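Local coordinates for protein extracellular ligand-binding receptor (Desulfohalobium retbaense DSM 5692, PDB 5ERE) that probably serves as an extracellular sensory receptor whose leucine-binding-protein-like domain binds 2-oxo-4-methylpentanoate (ketoleucine), with a separate Cache-type sensor domain holding cytosine, at residues N287-A292 with V296-D301; H104-T109 with E282-N287; Q236-M241 with E258-C263; D86-A91 with K278-W283. One frame throughout, in Å; residues are numbered along the deposited sequence.

Interaction 1: N287-A292 with V296-D301. With CA (calcium ion), chain E.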
loop_
_atom_site.group_PDB
_atom_site.type_symbol
_atom_site.label_atom_id
_atom_site.label_comp_id
_atom_site.label_asym_id
_atom_site.label_seq_id
_atom_site.Cartn_x
_atom_site.Cartn_y
_atom_site.Cartn_z
ATOM N N ASN A 287 -19.417 0.713 3.914
ATOM C CA ASN A 287 -19.528 1.868 4.788
ATOM C C ASN A 287 -18.186 2.342 5.250
ATOM O O ASN A 287 -17.203 1.595 5.260
ATOM C CB ASN A 287 -20.415 1.583 6.022
ATOM C CG ASN A 287 -21.873 1.579 5.689
ATOM O OD1 ASN A 287 -22.330 0.712 4.948
ATOM N ND2 ASN A 287 -22.627 2.548 6.245
ATOM N N THR A 288 -18.181 3.604 5.649
ATOM C CA THR A 288 -17.033 4.254 6.220
ATOM C C THR A 288 -17.361 4.580 7.669
ATOM O O THR A 288 -18.465 5.036 7.969
ATOM C CB THR A 288 -16.674 5.501 5.414
ATOM O OG1 THR A 288 -16.329 5.085 4.088
ATOM C CG2 THR A 288 -15.503 6.254 6.075
ATOM N N PHE A 289 -16.442 4.249 8.568
ATOM C CA PHE A 289 -16.554 4.631 9.979
ATOM C C PHE A 289 -15.293 5.302 10.453
ATOM O O PHE A 289 -14.178 4.896 10.081
ATOM C CB PHE A 289 -16.790 3.411 10.858
ATOM C CG PHE A 289 -18.028 2.643 10.516
ATOM C CD1 PHE A 289 -17.991 1.625 9.587
ATOM C CD2 PHE A 289 -19.231 2.939 11.148
ATOM C CE1 PHE A 289 -19.133 0.909 9.268
ATOM C CE2 PHE A 289 -20.399 2.228 10.828
ATOM C CZ PHE A 289 -20.339 1.210 9.892
ATOM N N THR A 290 -15.452 6.280 11.324
ATOM C CA THR A 290 -14.335 6.978 11.895
ATOM C C THR A 290 -14.378 6.701 13.378
ATOM O O THR A 290 -15.420 6.734 13.997
ATOM C CB THR A 290 -14.386 8.472 11.564
ATOM O OG1 THR A 290 -14.180 8.627 10.146
ATOM C CG2 THR A 290 -13.299 9.226 12.300
ATOM N N GLY A 291 -13.232 6.326 13.926
ATOM C CA GLY A 291 -13.184 5.813 15.276
ATOM C C GLY A 291 -11.733 5.722 15.709
ATOM O O GLY A 291 -10.876 6.423 15.190
ATOM N N ALA A 292 -11.466 4.850 16.663
ATOM C CA ALA A 292 -10.156 4.797 17.265
ATOM C C ALA A 292 -9.103 4.345 16.267
ATOM O O ALA A 292 -7.928 4.780 16.363
ATOM C CB ALA A 292 -10.167 3.891 18.489
ATOM N N VAL A 296 -12.010 4.137 8.672
ATOM C CA VAL A 296 -12.093 2.751 8.235
ATOM C C VAL A 296 -13.160 2.631 7.157
ATOM O O VAL A 296 -14.279 3.068 7.368
ATOM C CB VAL A 296 -12.445 1.779 9.408
ATOM C CG1 VAL A 296 -12.645 0.311 8.837
ATOM C CG2 VAL A 296 -11.374 1.830 10.523
ATOM N N THR A 297 -12.814 2.028 6.018
ATOM C CA THR A 297 -13.753 1.863 4.894
ATOM C C THR A 297 -13.945 0.390 4.629
ATOM O O THR A 297 -12.959 -0.332 4.477
ATOM C CB THR A 297 -13.231 2.538 3.636
ATOM O OG1 THR A 297 -13.059 3.933 3.900
ATOM C CG2 THR A 297 -14.186 2.352 2.470
ATOM N N PHE A 298 -15.184 -0.086 4.534
ATOM C CA PHE A 298 -15.375 -1.509 4.232
ATOM C C PHE A 298 -15.779 -1.711 2.765
ATOM O O PHE A 298 -16.690 -1.050 2.249
ATOM C CB PHE A 298 -16.420 -2.124 5.142
ATOM C CG PHE A 298 -16.024 -2.231 6.577
ATOM C CD1 PHE A 298 -16.143 -1.130 7.406
ATOM C CD2 PHE A 298 -15.591 -3.426 7.123
ATOM C CE1 PHE A 298 -15.832 -1.194 8.740
ATOM C CE2 PHE A 298 -15.273 -3.507 8.478
ATOM C CZ PHE A 298 -15.409 -2.364 9.297
ATOM N N ALA A 299 -15.112 -2.650 2.103
ATOM C CA ALA A 299 -15.447 -3.037 0.729
ATOM C C ALA A 299 -16.775 -3.762 0.732
ATOM O O ALA A 299 -17.243 -4.168 1.801
ATOM C CB ALA A 299 -14.333 -3.967 0.118
ATOM N N ASN A 300 -17.357 -3.962 -0.453
ATOM C CA ASN A 300 -18.553 -4.793 -0.594
ATOM C C ASN A 300 -18.390 -6.219 -0.052
ATOM O O ASN A 300 -19.361 -6.797 0.400
ATOM C CB ASN A 300 -18.994 -4.875 -2.074
ATOM C CG ASN A 300 -19.540 -3.551 -2.609
ATOM O OD1 ASN A 300 -19.787 -2.603 -1.849
ATOM N ND2 ASN A 300 -19.749 -3.488 -3.929
ATOM N N ASP A 301 -17.184 -6.799 -0.088
ATOM C CA ASP A 301 -17.017 -8.175 0.386
ATOM C C ASP A 301 -16.831 -8.211 1.905
ATOM O O ASP A 301 -16.603 -9.274 2.495
ATOM C CB ASP A 301 -15.842 -8.881 -0.353
ATOM C CG ASP A 301 -14.463 -8.270 -0.058
ATOM O OD1 ASP A 301 -14.362 -7.263 0.673
ATOM O OD2 ASP A 301 -13.456 -8.804 -0.577
HETATM CA CA CA E . -23.777 -0.766 3.880
#
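Phe289 and Phe298 meet diagonally across a beta hairpin, strand 288-291 running antiparallel to strand 296-298. Their rings come together rim to rim, with neither lying over the other's face: the planes stand at 83° and the closest carbons, CD1 of Phe289 and CE1 of Phe298, are 3.7 Å apart. Phe289 has CG beside its own backbone N and anti to its carbonyl carbon (chi1 -59°), which carries the ring back along the strand to Phe298. Beyond the hairpin, Phe298 meets the Tyr284 ring edge-to-face. The reverse face of the ribbon is polar. There Thr288 and Thr297, a non-hydrogen-bonded pair, cross obliquely, their OG1 atoms 3.5 Å apart, at best a weak hydrogen bond.

The backbone does the firmer work. Phe289 and Val296 exchange two N-H...O bonds, and Phe298 N donates to Asn287 O at 2.7 Å. That carbonyl oxygen also lies near the plane of the Phe298 ring, at its edge, 3.6 Å from CD1. While its backbone starts the ladder, the CB of Asn287 points away from the partner strand, and its OD1 binds the calcium ion at 2.3 Å.

Interaction 2: H104-T109 with E282-N287. With CA (calcium ion), chain E; EDO (1,2-ethanediol), chain G.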
loop_
_atom_site.group_PDB
_atom_site.type_symbol
_atom_site.label_atom_id
_atom_site.label_comp_id
_atom_site.label_asym_id
_atom_site.label_seq_id
_atom_site.Cartn_x
_atom_site.Cartn_y
_atom_site.Cartn_z
ATOM N N HIS A 104 -20.542 -13.201 4.100
ATOM C CA HIS A 104 -20.444 -13.710 5.464
ATOM C C HIS A 104 -19.104 -13.323 5.997
ATOM O O HIS A 104 -18.089 -13.339 5.258
ATOM C CB HIS A 104 -20.649 -15.230 5.542
ATOM C CG HIS A 104 -22.048 -15.664 5.199
ATOM N ND1 HIS A 104 -23.010 -15.899 6.158
ATOM C CD2 HIS A 104 -22.644 -15.881 4.005
ATOM C CE1 HIS A 104 -24.141 -16.245 5.567
ATOM N NE2 HIS A 104 -23.945 -16.246 4.262
ATOM N N THR A 105 -19.137 -12.952 7.274
ATOM C CA THR A 105 -17.979 -12.499 8.024
ATOM C C THR A 105 -17.548 -11.101 7.631
ATOM O O THR A 105 -17.092 -10.849 6.525
ATOM C CB THR A 105 -16.746 -13.436 7.870
ATOM O OG1 THR A 105 -17.091 -14.754 8.309
ATOM C CG2 THR A 105 -15.595 -12.900 8.732
ATOM N N ILE A 106 -17.674 -10.191 8.577
ATOM C CA ILE A 106 -17.105 -8.891 8.421
ATOM C C ILE A 106 -15.728 -8.961 9.066
ATOM O O ILE A 106 -15.578 -9.574 10.098
ATOM C CB ILE A 106 -17.972 -7.815 9.102
ATOM C CG1 ILE A 106 -19.267 -7.592 8.305
ATOM C CG2 ILE A 106 -17.192 -6.494 9.300
ATOM C CD1 ILE A 106 -19.086 -6.862 6.975
ATOM N N ARG A 107 -14.752 -8.321 8.452
ATOM C CA ARG A 107 -13.393 -8.330 8.986
ATOM C C ARG A 107 -12.833 -6.923 9.210
ATOM O O ARG A 107 -12.763 -6.115 8.286
ATOM C CB ARG A 107 -12.469 -9.087 8.054
ATOM C CG ARG A 107 -11.029 -8.890 8.477
ATOM C CD ARG A 107 -10.101 -9.846 7.796
ATOM N NE ARG A 107 -10.017 -9.667 6.353
ATOM C CZ ARG A 107 -8.990 -10.074 5.614
ATOM N NH1 ARG A 107 -7.932 -10.655 6.200
ATOM N NH2 ARG A 107 -9.008 -9.875 4.295
ATOM N N LEU A 108 -12.389 -6.660 10.432
ATOM C CA LEU A 108 -11.830 -5.367 10.777
ATOM C C LEU A 108 -10.317 -5.276 10.553
ATOM O O LEU A 108 -9.765 -4.190 10.606
ATOM C CB LEU A 108 -12.128 -5.039 12.242
ATOM C CG LEU A 108 -13.420 -4.260 12.485
ATOM C CD1 LEU A 108 -14.539 -5.186 12.404
ATOM C CD2 LEU A 108 -13.397 -3.591 13.886
ATOM N N THR A 109 -9.671 -6.401 10.266
ATOM C CA THR A 109 -8.198 -6.433 10.109
ATOM C C THR A 109 -7.822 -6.335 8.639
ATOM O O THR A 109 -8.333 -7.091 7.810
ATOM C CB THR A 109 -7.618 -7.733 10.702
ATOM O OG1 THR A 109 -8.189 -7.979 11.995
ATOM C CG2 THR A 109 -6.083 -7.738 10.753
ATOM N N GLU A 282 -24.654 -5.866 5.983
ATOM C CA GLU A 282 -24.877 -4.651 5.203
ATOM C C GLU A 282 -24.580 -3.366 6.008
ATOM O O GLU A 282 -24.208 -2.313 5.456
ATOM C CB GLU A 282 -26.331 -4.609 4.667
ATOM C CG GLU A 282 -26.623 -3.344 3.854
ATOM C CD GLU A 282 -25.748 -3.218 2.611
ATOM O OE1 GLU A 282 -25.810 -4.161 1.786
ATOM O OE2 GLU A 282 -24.975 -2.221 2.472
ATOM N N TRP A 283 -24.772 -3.443 7.308
ATOM C CA TRP A 283 -24.393 -2.343 8.176
ATOM C C TRP A 283 -22.959 -1.911 7.929
ATOM O O TRP A 283 -22.625 -0.715 7.959
ATOM C CB TRP A 283 -24.544 -2.765 9.630
ATOM C CG TRP A 283 -24.223 -1.691 10.557
ATOM C CD1 TRP A 283 -23.009 -1.424 11.122
ATOM C CD2 TRP A 283 -25.126 -0.684 11.024
ATOM N NE1 TRP A 283 -23.103 -0.316 11.926
ATOM C CE2 TRP A 283 -24.387 0.163 11.880
ATOM C CE3 TRP A 283 -26.481 -0.418 10.804
ATOM C CZ2 TRP A 283 -24.961 1.234 12.521
ATOM C CZ3 TRP A 283 -27.056 0.658 11.449
ATOM C CH2 TRP A 283 -26.290 1.474 12.290
ATOM N N TYR A 284 -22.098 -2.903 7.738
ATOM C CA TYR A 284 -20.676 -2.626 7.549
ATOM C C TYR A 284 -20.298 -2.482 6.077
ATOM O O TYR A 284 -19.570 -1.558 5.720
ATOM C CB TYR A 284 -19.858 -3.734 8.228
ATOM C CG TYR A 284 -19.859 -3.629 9.737
ATOM C CD1 TYR A 284 -18.986 -2.776 10.398
ATOM C CD2 TYR A 284 -20.694 -4.430 10.498
ATOM C CE1 TYR A 284 -18.999 -2.671 11.783
ATOM C CE2 TYR A 284 -20.708 -4.357 11.856
ATOM C CZ TYR A 284 -19.858 -3.478 12.506
ATOM O OH TYR A 284 -19.884 -3.461 13.865
ATOM N N ALA A 285 -20.817 -3.374 5.223
ATOM C CA ALA A 285 -20.359 -3.485 3.846
ATOM C C ALA A 285 -20.596 -2.177 3.093
ATOM O O ALA A 285 -21.723 -1.687 3.042
ATOM C CB ALA A 285 -21.087 -4.679 3.123
ATOM N N GLY A 286 -19.540 -1.635 2.491
ATOM C CA GLY A 286 -19.595 -0.381 1.755
ATOM C C GLY A 286 -19.503 0.874 2.601
ATOM O O GLY A 286 -19.517 1.991 2.077
ATOM N N ASN A 287 -19.417 0.713 3.914
ATOM C CA ASN A 287 -19.528 1.868 4.788
ATOM C C ASN A 287 -18.186 2.342 5.250
ATOM O O ASN A 287 -17.203 1.595 5.260
ATOM C CB ASN A 287 -20.415 1.583 6.022
ATOM C CG ASN A 287 -21.873 1.579 5.689
ATOM O OD1 ASN A 287 -22.330 0.712 4.948
ATOM N ND2 ASN A 287 -22.627 2.548 6.245
HETATM CA CA CA E . -23.777 -0.766 3.880
HETATM C C1 EDO G . -5.728 -11.524 2.304
HETATM O O1 EDO G . -4.320 -11.277 2.191
HETATM C C2 EDO G . -5.895 -12.655 3.298
HETATM O O2 EDO G . -6.959 -12.357 4.207
#
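Ile106 and Tyr284 carry almost the whole of this contact, which has no hydrogen bond across it although a calcium ion sits beside one partner. The tip of the isoleucine, CD1, presses on Tyr284 CB at 3.5 Å, while the other branch, CG2, comes obliquely to the ring and reaches CG at 3.9 Å. Both branches are used because CG1 lies beside the backbone N (chi1 -72°) and CG2 anti to it, so the forked side chain straddles the root of the tyrosine. In the type I periplasmic-binding-protein fold this joins strand 106-107, the last strand of the parallel sheet, to the end of helix 277-284. With an alanine in place of Ile106, both branches are gone, and Tyr284 CB and CG would probably lose their packing partner. Trp283 CD1 lies 3.7 Å above the centre of the tyrosine ring, and Tyr284 OH is hydrogen-bonded to Thr265 OG1. At the helix end a type II turn from Tyr284 to Asn287, closed by Asn287 N to Tyr284 O at 2.9 Å, has Gly286 at positive phi. The turn aims Ala285 O at the calcium ion, 2.4 Å away, and brings Asn287 round to the same metal.

Interaction 3: Q236-M241 with E258-C263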
loop_
_atom_site.group_PDB
_atom_site.type_symbol
_atom_site.label_atom_id
_atom_site.label_comp_id
_atom_site.label_asym_id
_atom_site.label_seq_id
_atom_site.Cartn_x
_atom_site.Cartn_y
_atom_site.Cartn_z
ATOM N N GLN A 236 -2.662 8.768 18.321
ATOM C CA GLN A 236 -2.943 8.565 19.740
ATOM C C GLN A 236 -3.977 9.516 20.299
ATOM O O GLN A 236 -4.241 9.508 21.485
ATOM C CB GLN A 236 -1.653 8.714 20.545
ATOM C CG GLN A 236 -0.519 7.846 20.023
ATOM C CD GLN A 236 -0.908 6.385 19.918
ATOM O OE1 GLN A 236 -1.665 5.873 20.749
ATOM N NE2 GLN A 236 -0.398 5.702 18.886
ATOM N N ASP A 237 -4.586 10.333 19.460
ATOM C CA ASP A 237 -5.408 11.406 20.000
ATOM C C ASP A 237 -6.809 10.973 20.376
ATOM O O ASP A 237 -7.543 11.728 21.007
ATOM C CB ASP A 237 -5.464 12.563 19.008
ATOM C CG ASP A 237 -4.114 13.259 18.866
ATOM O OD1 ASP A 237 -3.249 13.067 19.756
ATOM O OD2 ASP A 237 -3.914 13.994 17.873
ATOM N N HIS A 238 -7.182 9.752 20.039
ATOM C CA HIS A 238 -8.539 9.317 20.323
ATOM C C HIS A 238 -8.716 9.098 21.827
ATOM O O HIS A 238 -7.822 8.549 22.460
ATOM C CB HIS A 238 -8.858 8.031 19.554
ATOM C CG HIS A 238 -10.311 7.697 19.543
ATOM N ND1 HIS A 238 -10.928 7.043 20.586
ATOM C CD2 HIS A 238 -11.277 7.926 18.622
ATOM C CE1 HIS A 238 -12.215 6.894 20.317
ATOM N NE2 HIS A 238 -12.451 7.418 19.128
ATOM N N PRO A 239 -9.860 9.522 22.403
ATOM C CA PRO A 239 -10.143 9.355 23.833
ATOM C C PRO A 239 -10.048 7.937 24.400
ATOM O O PRO A 239 -9.904 7.799 25.607
ATOM C CB PRO A 239 -11.594 9.840 23.952
ATOM C CG PRO A 239 -11.739 10.802 22.859
ATOM C CD PRO A 239 -10.959 10.251 21.735
ATOM N N PHE A 240 -10.177 6.915 23.559
ATOM C CA PHE A 240 -10.034 5.531 23.986
ATOM C C PHE A 240 -8.631 5.231 24.513
ATOM O O PHE A 240 -8.513 4.554 25.510
ATOM C CB PHE A 240 -10.333 4.571 22.836
ATOM C CG PHE A 240 -9.967 3.132 23.134
ATOM C CD1 PHE A 240 -10.730 2.370 24.003
ATOM C CD2 PHE A 240 -8.848 2.569 22.583
ATOM C CE1 PHE A 240 -10.379 1.051 24.282
ATOM C CE2 PHE A 240 -8.508 1.257 22.846
ATOM C CZ PHE A 240 -9.281 0.507 23.697
HETATM N N MSE A 241 -7.597 5.729 23.837
HETATM C CA MSE A 241 -6.186 5.516 24.249
HETATM C C MSE A 241 -6.002 5.865 25.725
HETATM O O MSE A 241 -5.587 5.054 26.538
HETATM C CB MSE A 241 -5.211 6.394 23.451
HETATM C CG MSE A 241 -5.388 6.403 21.989
HETATM SE SE MSE A 241 -5.151 4.634 21.329
HETATM C CE MSE A 241 -6.829 4.739 20.383
ATOM N N GLU A 258 -8.736 -1.885 17.768
ATOM C CA GLU A 258 -9.624 -2.568 16.857
ATOM C C GLU A 258 -10.883 -3.097 17.538
ATOM O O GLU A 258 -11.980 -3.049 16.975
ATOM C CB GLU A 258 -8.894 -3.761 16.186
ATOM C CG GLU A 258 -9.765 -4.522 15.197
ATOM C CD GLU A 258 -9.074 -5.794 14.635
ATOM O OE1 GLU A 258 -8.544 -6.602 15.450
ATOM O OE2 GLU A 258 -9.087 -5.967 13.391
ATOM N N ALA A 259 -10.697 -3.693 18.702
ATOM C CA ALA A 259 -11.787 -4.309 19.406
ATOM C C ALA A 259 -12.739 -3.206 19.930
ATOM O O ALA A 259 -13.948 -3.392 19.908
ATOM C CB ALA A 259 -11.289 -5.164 20.524
ATOM N N TYR A 260 -12.195 -2.058 20.326
ATOM C CA TYR A 260 -13.008 -0.935 20.729
ATOM C C TYR A 260 -13.894 -0.445 19.566
ATOM O O TYR A 260 -15.083 -0.164 19.768
ATOM C CB TYR A 260 -12.131 0.236 21.255
ATOM C CG TYR A 260 -12.925 1.459 21.614
ATOM C CD1 TYR A 260 -13.495 1.585 22.874
ATOM C CD2 TYR A 260 -13.119 2.494 20.693
ATOM C CE1 TYR A 260 -14.258 2.723 23.222
ATOM C CE2 TYR A 260 -13.877 3.630 21.030
ATOM C CZ TYR A 260 -14.432 3.734 22.291
ATOM O OH TYR A 260 -15.160 4.857 22.639
ATOM N N ASP A 261 -13.340 -0.308 18.360
ATOM C CA ASP A 261 -14.175 0.123 17.228
ATOM C C ASP A 261 -15.224 -0.914 16.826
ATOM O O ASP A 261 -16.335 -0.552 16.378
ATOM C CB ASP A 261 -13.351 0.475 15.998
ATOM C CG ASP A 261 -12.690 1.834 16.094
ATOM O OD1 ASP A 261 -12.848 2.508 17.137
ATOM O OD2 ASP A 261 -12.004 2.221 15.117
ATOM N N LEU A 262 -14.910 -2.183 16.986
ATOM C CA LEU A 262 -15.920 -3.202 16.778
ATOM C C LEU A 262 -17.094 -3.018 17.728
ATOM O O LEU A 262 -18.242 -3.098 17.300
ATOM C CB LEU A 262 -15.355 -4.591 16.984
ATOM C CG LEU A 262 -16.465 -5.645 17.136
ATOM C CD1 LEU A 262 -17.250 -5.700 15.857
ATOM C CD2 LEU A 262 -15.848 -6.955 17.407
ATOM N N CYS A 263 -16.825 -2.825 19.023
ATOM C CA CYS A 263 -17.946 -2.663 19.977
ATOM C C CYS A 263 -18.742 -1.436 19.704
ATOM O O CYS A 263 -19.969 -1.467 19.814
ATOM C CB CYS A 263 -17.491 -2.646 21.433
ATOM S SG CYS A 263 -16.682 -4.148 21.874
#
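An aromatic cluster of His238, Phe240 and Tyr260 packs the start of helix 239-248 against the side of helix 254-271. Phe240 and Tyr260 lie head to tail, each ring over the other's CB. Tyr260 CB stands 3.7 Å from the centroid of the Phe240 ring, and Phe240 CB stands 4.0 Å from that of the Tyr260 ring, only 7° off its normal: a reciprocal pair of CH-pi contacts. The rings themselves are oblique, tilted by 31° with centroids 4.4 Å apart. Both side chains leave their helices with CG anti to the backbone N, which points each ring at the neighbouring helix.

His238 comes in farther out along the tyrosine, its CE1 3.7 Å from Tyr260 CE2. The same imidazole has a second task: ND1 accepts Phe240 N at 3.1 Å, with the donor somewhat out of the ring plane. Beyond the cluster, Tyr260 OH is hydrogen-bonded to Glu31 OE2 on helix 15-32. A serine in place of Tyr260 would probably leave Phe240 without the ring that covers its face and Glu31 without its hydroxyl partner. The arrangement is that of a side-chain N-cap, with the capping histidine also packing on a neighbouring helix.

Interaction 4: D86-A91 with K278-W283. With CA (calcium ion), chain E.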
loop_
_atom_site.group_PDB
_atom_site.type_symbol
_atom_site.label_atom_id
_atom_site.label_comp_id
_atom_site.label_asym_id
_atom_site.label_seq_id
_atom_site.Cartn_x
_atom_site.Cartn_y
_atom_site.Cartn_z
ATOM N N ASP A 86 -26.111 -19.666 9.993
ATOM C CA ASP A 86 -26.631 -18.312 9.819
ATOM C C ASP A 86 -26.495 -17.447 11.079
ATOM O O ASP A 86 -27.471 -16.888 11.593
ATOM C CB ASP A 86 -28.088 -18.376 9.360
ATOM C CG ASP A 86 -28.460 -17.215 8.450
ATOM O OD1 ASP A 86 -27.590 -16.754 7.660
ATOM O OD2 ASP A 86 -29.626 -16.765 8.529
ATOM N N ILE A 87 -25.257 -17.358 11.559
ATOM C CA ILE A 87 -24.879 -16.486 12.663
ATOM C C ILE A 87 -23.923 -15.408 12.166
ATOM O O ILE A 87 -22.928 -15.705 11.497
ATOM C CB ILE A 87 -24.176 -17.250 13.796
ATOM C CG1 ILE A 87 -24.981 -18.478 14.222
ATOM C CG2 ILE A 87 -23.930 -16.319 14.981
ATOM C CD1 ILE A 87 -26.306 -18.153 14.886
ATOM N N PHE A 88 -24.211 -14.159 12.502
ATOM C CA PHE A 88 -23.367 -13.089 12.062
ATOM C C PHE A 88 -21.953 -13.240 12.703
ATOM O O PHE A 88 -21.795 -13.636 13.873
ATOM C CB PHE A 88 -23.987 -11.735 12.393
ATOM C CG PHE A 88 -23.131 -10.579 11.994
ATOM C CD1 PHE A 88 -22.850 -10.339 10.660
ATOM C CD2 PHE A 88 -22.575 -9.754 12.952
ATOM C CE1 PHE A 88 -22.032 -9.283 10.290
ATOM C CE2 PHE A 88 -21.750 -8.694 12.591
ATOM C CZ PHE A 88 -21.491 -8.459 11.262
ATOM N N HIS A 89 -20.951 -12.987 11.890
ATOM C CA HIS A 89 -19.575 -13.274 12.268
ATOM C C HIS A 89 -18.694 -12.076 12.007
ATOM O O HIS A 89 -18.723 -11.496 10.924
ATOM C CB HIS A 89 -19.048 -14.507 11.505
ATOM C CG HIS A 89 -17.642 -14.880 11.877
ATOM N ND1 HIS A 89 -16.708 -15.272 10.937
ATOM C CD2 HIS A 89 -17.009 -14.913 13.076
ATOM C CE1 HIS A 89 -15.553 -15.515 11.541
ATOM N NE2 HIS A 89 -15.710 -15.317 12.837
ATOM N N VAL A 90 -17.909 -11.706 13.013
ATOM C CA VAL A 90 -16.922 -10.655 12.865
ATOM C C VAL A 90 -15.522 -11.232 13.175
ATOM O O VAL A 90 -15.348 -11.937 14.150
ATOM C CB VAL A 90 -17.179 -9.454 13.790
ATOM C CG1 VAL A 90 -16.144 -8.396 13.536
ATOM C CG2 VAL A 90 -18.594 -8.895 13.529
ATOM N N ALA A 91 -14.558 -10.951 12.317
ATOM C CA ALA A 91 -13.160 -11.367 12.552
ATOM C C ALA A 91 -12.333 -10.151 12.922
ATOM O O ALA A 91 -12.307 -9.149 12.191
ATOM C CB ALA A 91 -12.606 -12.026 11.347
ATOM N N LYS A 278 -27.716 -10.841 7.413
ATOM C CA LYS A 278 -27.689 -10.004 6.235
ATOM C C LYS A 278 -27.715 -8.529 6.617
ATOM O O LYS A 278 -27.057 -7.710 5.994
ATOM C CB LYS A 278 -28.881 -10.310 5.322
ATOM C CG LYS A 278 -28.702 -11.539 4.443
ATOM C CD LYS A 278 -29.544 -11.474 3.149
ATOM C CE LYS A 278 -28.969 -10.471 2.134
ATOM N NZ LYS A 278 -29.411 -10.760 0.729
ATOM N N ALA A 279 -28.521 -8.173 7.600
ATOM C CA ALA A 279 -28.652 -6.759 7.953
ATOM C C ALA A 279 -27.357 -6.293 8.637
ATOM O O ALA A 279 -26.891 -5.168 8.446
ATOM C CB ALA A 279 -29.851 -6.537 8.850
ATOM N N LEU A 280 -26.785 -7.170 9.437
ATOM C CA LEU A 280 -25.577 -6.829 10.173
ATOM C C LEU A 280 -24.400 -6.696 9.216
ATOM O O LEU A 280 -23.590 -5.787 9.357
ATOM C CB LEU A 280 -25.318 -7.858 11.263
ATOM C CG LEU A 280 -26.188 -7.617 12.482
ATOM C CD1 LEU A 280 -26.167 -8.784 13.408
ATOM C CD2 LEU A 280 -25.775 -6.369 13.212
ATOM N N PHE A 281 -24.311 -7.596 8.240
ATOM C CA PHE A 281 -23.284 -7.505 7.207
ATOM C C PHE A 281 -23.436 -6.189 6.407
ATOM O O PHE A 281 -22.461 -5.446 6.228
ATOM C CB PHE A 281 -23.349 -8.746 6.300
ATOM C CG PHE A 281 -22.180 -8.905 5.358
ATOM C CD1 PHE A 281 -22.123 -8.196 4.173
ATOM C CD2 PHE A 281 -21.160 -9.812 5.641
ATOM C CE1 PHE A 281 -21.067 -8.350 3.309
ATOM C CE2 PHE A 281 -20.095 -9.974 4.778
ATOM C CZ PHE A 281 -20.036 -9.249 3.615
ATOM N N GLU A 282 -24.654 -5.866 5.983
ATOM C CA GLU A 282 -24.877 -4.651 5.203
ATOM C C GLU A 282 -24.580 -3.366 6.008
ATOM O O GLU A 282 -24.208 -2.313 5.456
ATOM C CB GLU A 282 -26.331 -4.609 4.667
ATOM C CG GLU A 282 -26.623 -3.344 3.854
ATOM C CD GLU A 282 -25.748 -3.218 2.611
ATOM O OE1 GLU A 282 -25.810 -4.161 1.786
ATOM O OE2 GLU A 282 -24.975 -2.221 2.472
ATOM N N TRP A 283 -24.772 -3.443 7.308
ATOM C CA TRP A 283 -24.393 -2.343 8.176
ATOM C C TRP A 283 -22.959 -1.911 7.929
ATOM O O TRP A 283 -22.625 -0.715 7.959
ATOM C CB TRP A 283 -24.544 -2.765 9.630
ATOM C CG TRP A 283 -24.223 -1.691 10.557
ATOM C CD1 TRP A 283 -23.009 -1.424 11.122
ATOM C CD2 TRP A 283 -25.126 -0.684 11.024
ATOM N NE1 TRP A 283 -23.103 -0.316 11.926
ATOM C CE2 TRP A 283 -24.387 0.163 11.880
ATOM C CE3 TRP A 283 -26.481 -0.418 10.804
ATOM C CZ2 TRP A 283 -24.961 1.234 12.521
ATOM C CZ3 TRP A 283 -27.056 0.658 11.449
ATOM C CH2 TRP A 283 -26.290 1.474 12.290
HETATM CA CA CA E . -23.777 -0.766 3.880
#
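Glu282 grips the calcium ion twice, through backbone O at 2.2 Å and side-chain OE2 at 2.4 Å, the chain bending at chi2 (62°) to bring the carboxylate back to the metal. Ala285 and Asn287 supply further ligands. The apolar contact is made by other residues of the same helix: Leu280 and Phe281 pack on Phe88. Leu280 CB sits over the centre of the Phe88 ring, 3.5 Å from the centroid and 8° off the normal, a CH-pi contact. Leu280 CD1 lies on the same side, past the rim, 3.7 Å from Phe88 CD2. Phe88 CE1, on one side of the ring, passes the helix backbone 3.5 Å from Phe281 N. With CG anti to its backbone N (chi1 178°), Phe88 projects from its strand to lie flat under the leucine. Leu280 also touches Ala269 and Leu270 of helix 254-271, while Phe88 touches Ala66 on the adjacent strand. Helix covering a parallel strand in this way is the alpha/beta layering of the type I periplasmic-binding-protein fold.

Overall arrangement
All four contacts fall within the periplasmic-binding-protein region, on one side of the chain's centre. Interactions 2 and 4 share helix 277-284 and reach neighbouring strands, 106-107 and 88-92, of the same parallel sheet; their centres are about 7 Å apart. Interaction 1, also about 7 Å from interaction 2 centre to centre, follows directly in the chain, and all three touch the calcium ion, so the metal sits where helix gives way to hairpin. Interaction 3 lies about 14 Å from interaction 1, again between centres, and joins it through Asp261 and Ala292. Along the chain it falls between the two halves of interactions 2 and 4, on helix 254-271, which also meets Val90 and Leu108.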